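Local coordinates for protein beta-galactosidase (Bacillus circulans, PDB 4MAD) that probably hydrolyses terminal non-reducing beta-D-galactose residues from beta-D-galactosides, as a family 35 glycoside hydrolase with a TIM-barrel domain, at residues G404-Q409 against V443-E448. Numbering follows the deposited sequence.
Sequences GAYGKQ and VELTEE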
ATOM      1  N   GLY A 404       6.489  40.101 -16.346  1.00 25.30           N
ATOM      2  CA  GLY A 404       5.489  41.091 -16.566  1.00 26.14           C
ATOM      3  C   GLY A 404       4.485  41.105 -15.471  1.00 29.19           C
ATOM      4  O   GLY A 404       4.255  40.121 -14.846  1.00 28.24           O
ATOM      5  N   ALA A 405       3.889  42.263 -15.258  1.00 27.14           N
ATOM      6  CA  ALA A 405       2.923  42.422 -14.229  1.00 28.08           C
ATOM      7  C   ALA A 405       1.578  42.107 -14.833  1.00 29.86           C
ATOM      8  O   ALA A 405       0.978  42.927 -15.466  1.00 30.66           O
ATOM      9  CB  ALA A 405       2.942  43.796 -13.731  1.00 31.62           C
ATOM     10  N   TYR A 406       1.124  40.884 -14.634  1.00 25.00           N
ATOM     11  CA  TYR A 406      -0.156  40.435 -15.123  1.00 26.11           C
ATOM     12  C   TYR A 406      -1.353  40.979 -14.356  1.00 26.35           C
ATOM     13  O   TYR A 406      -2.437  40.940 -14.839  1.00 28.76           O
ATOM     14  CB  TYR A 406      -0.228  38.921 -15.146  1.00 25.63           C
ATOM     15  CG  TYR A 406       0.598  38.205 -16.173  1.00 21.42           C
ATOM     16  CD1 TYR A 406       0.173  37.034 -16.706  1.00 16.96           C
ATOM     17  CD2 TYR A 406       1.763  38.708 -16.635  1.00 21.33           C
ATOM     18  CE1 TYR A 406       0.889  36.374 -17.612  1.00 20.18           C
ATOM     19  CE2 TYR A 406       2.476  38.058 -17.575  1.00 22.18           C
ATOM     20  CZ  TYR A 406       2.041  36.883 -18.065  1.00 20.95           C
ATOM     21  OH  TYR A 406       2.735  36.162 -18.977  1.00 20.72           O
ATOM     22  N   GLY A 407      -1.151  41.422 -13.140  1.00 25.61           N
ATOM     23  CA  GLY A 407      -2.278  41.781 -12.316  1.00 24.66           C
ATOM     24  C   GLY A 407      -3.063  40.599 -11.756  1.00 24.38           C
ATOM     25  O   GLY A 407      -2.545  39.571 -11.540  1.00 24.32           O
ATOM     26  N   LYS A 408      -4.319  40.796 -11.476  1.00 23.53           N
ATOM     27  CA  LYS A 408      -5.089  39.744 -10.901  1.00 25.78           C
ATOM     28  C   LYS A 408      -5.363  38.682 -11.952  1.00 26.93           C
ATOM     29  O   LYS A 408      -5.859  38.993 -13.019  1.00 26.41           O
ATOM     30  CB  LYS A 408      -6.381  40.339 -10.416  1.00 28.50           C
ATOM     31  CG  LYS A 408      -7.443  39.384 -10.109  1.00 33.79           C
ATOM     32  CD  LYS A 408      -8.690  40.111  -9.830  1.00 44.79           C
ATOM     33  CE  LYS A 408      -9.098  39.886  -8.439  1.00 48.27           C
ATOM     34  NZ  LYS A 408      -8.406  40.816  -7.538  1.00 51.10           N
ATOM     35  N   GLN A 409      -4.998  37.449 -11.640  1.00 24.37           N
ATOM     36  CA  GLN A 409      -5.190  36.323 -12.530  1.00 24.95           C
ATOM     37  C   GLN A 409      -5.718  35.096 -11.810  1.00 24.66           C
ATOM     38  O   GLN A 409      -5.462  34.922 -10.685  1.00 25.94           O
ATOM     39  CB  GLN A 409      -3.880  35.932 -13.174  1.00 23.81           C
ATOM     40  CG  GLN A 409      -3.274  36.999 -13.999  1.00 23.43           C
ATOM     41  CD  GLN A 409      -4.020  37.211 -15.285  1.00 22.84           C
ATOM     42  OE1 GLN A 409      -4.521  36.301 -15.828  1.00 26.60           O
ATOM     43  NE2 GLN A 409      -4.069  38.421 -15.759  1.00 25.32           N
ATOM     44  N   VAL A 443      -4.391  34.804  -7.951  1.00 28.56           N
ATOM     45  CA  VAL A 443      -3.142  35.429  -7.598  1.00 30.16           C
ATOM     46  C   VAL A 443      -3.095  36.850  -8.089  1.00 32.58           C
ATOM     47  O   VAL A 443      -3.815  37.191  -8.969  1.00 32.73           O
ATOM     48  CB  VAL A 443      -1.988  34.710  -8.163  1.00 28.33           C
ATOM     49  CG1 VAL A 443      -1.964  33.322  -7.632  1.00 30.82           C
ATOM     50  CG2 VAL A 443      -2.063  34.713  -9.608  1.00 27.34           C
ATOM     51  N   GLU A 444      -2.272  37.676  -7.461  1.00 33.39           N
ATOM     52  CA  GLU A 444      -2.075  39.035  -7.884  1.00 33.72           C
ATOM     53  C   GLU A 444      -0.627  39.260  -8.228  1.00 33.09           C
ATOM     54  O   GLU A 444       0.189  39.299  -7.354  1.00 34.16           O
ATOM     55  CB  GLU A 444      -2.417  39.967  -6.766  1.00 34.65           C
ATOM     56  CG  GLU A 444      -3.764  39.777  -6.252  1.00 43.25           C
ATOM     57  CD  GLU A 444      -4.754  40.424  -7.127  1.00 54.11           C
ATOM     58  OE1 GLU A 444      -4.330  40.965  -8.130  1.00 57.59           O
ATOM     59  OE2 GLU A 444      -5.944  40.427  -6.812  1.00 57.76           O
ATOM     60  N   LEU A 445      -0.331  39.413  -9.502  1.00 28.71           N
ATOM     61  CA  LEU A 445       1.019  39.541  -9.950  1.00 27.61           C
ATOM     62  C   LEU A 445       1.321  40.975 -10.277  1.00 30.26           C
ATOM     63  O   LEU A 445       1.120  41.403 -11.374  1.00 27.06           O
ATOM     64  CB  LEU A 445       1.198  38.703 -11.178  1.00 26.16           C
ATOM     65  CG  LEU A 445       0.788  37.284 -10.871  1.00 28.34           C
ATOM     66  CD1 LEU A 445       0.702  36.492 -12.060  1.00 30.08           C
ATOM     67  CD2 LEU A 445       1.776  36.726  -9.953  1.00 28.94           C
ATOM     68  N   THR A 446       1.778  41.709  -9.293  1.00 31.28           N
ATOM     69  CA  THR A 446       2.004  43.108  -9.493  1.00 32.15           C
ATOM     70  C   THR A 446       3.428  43.485  -9.710  1.00 32.07           C
ATOM     71  O   THR A 446       3.692  44.585 -10.068  1.00 31.01           O
ATOM     72  CB  THR A 446       1.527  43.866  -8.332  1.00 34.02           C
ATOM     73  OG1 THR A 446       2.139  43.321  -7.189  1.00 35.35           O
ATOM     74  CG2 THR A 446       0.075  43.710  -8.196  1.00 33.22           C
ATOM     75  N   GLU A 447       4.353  42.590  -9.457  1.00 30.40           N
ATOM     76  CA  GLU A 447       5.739  42.899  -9.684  1.00 30.40           C
ATOM     77  C   GLU A 447       6.156  42.708 -11.117  1.00 31.52           C
ATOM     78  O   GLU A 447       5.457  42.117 -11.851  1.00 31.01           O
ATOM     79  CB  GLU A 447       6.653  42.160  -8.701  1.00 32.97           C
ATOM     80  CG  GLU A 447       6.367  42.476  -7.213  1.00 35.73           C
ATOM     81  CD  GLU A 447       7.113  43.709  -6.627  1.00 49.42           C
ATOM     82  OE1 GLU A 447       8.280  43.945  -6.929  1.00 50.05           O
ATOM     83  OE2 GLU A 447       6.519  44.424  -5.814  1.00 53.88           O
ATOM     84  N   GLU A 448       7.321  43.211 -11.497  1.00 30.76           N
ATOM     85  CA  GLU A 448       7.849  43.019 -12.836  1.00 32.40           C
ATOM     86  C   GLU A 448       8.116  41.571 -13.166  1.00 31.56           C
ATOM     87  O   GLU A 448       8.009  41.174 -14.273  1.00 27.88           O
ATOM     88  CB  GLU A 448       9.155  43.776 -13.012  1.00 35.84           C
ATOM     89  CG  GLU A 448       9.001  45.252 -13.085  1.00 44.78           C
ATOM     90  CD  GLU A 448       7.972  45.659 -14.088  1.00 58.04           C
ATOM     91  OE1 GLU A 448       8.202  45.472 -15.299  1.00 60.73           O
ATOM     92  OE2 GLU A 448       6.915  46.150 -13.686  1.00 61.70           O
TER
HETATM   93  O   HOH W   1       5.090  39.503 -12.444  1.00 30.70           O
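K408 and E444 form a salt bridge across an antiparallel strand pair that gives way, through a classic beta bulge, to loops at the surface of the first all-beta domain. K408 NZ lies 2.6 Å from E444 OE2, on the syn lone pair of the carboxylate. The two residues are a non-hydrogen-bonded pair with their side chains alongside each other. K408 starts with CG anti to the backbone N (chi1 165°) and bends at its last two torsions, while E444 bends at its second (chi2 -79°), bringing the carboxylate over beside the lysine chain; a long, flexible lysine suits this exposed face.

Hydrogen-bonded pairs flank the bridge. Q409 N to V443 O (2.9 Å) and V443 N to Q409 O close one pair; G407 N to L445 O and L445 N to G407 O (3.0 Å) close the next. Y406 and G407 together face L445, making the bulge, and at the backbone angles of G407 a side chain would collide with the carbonyl oxygen of Y406, so glycine fits there. Q409 bends back so that its NE2 donates to Y406 O (3.1 Å), tying the bulge to the start of strand 409-417.

Toward strand 473-480, L445 CD1 meets Y406 CB at 4.0 Å, and the side chains of Y406, Q409 and L445 all touch L480. The tyrosine suits this boundary, its ring beside apolar neighbours and its OH bonded to Q483. Beyond the bulge, G404 N reaches E448 O at 2.8 Å. One water donates to both G404 O (2.6 Å) and E447 O.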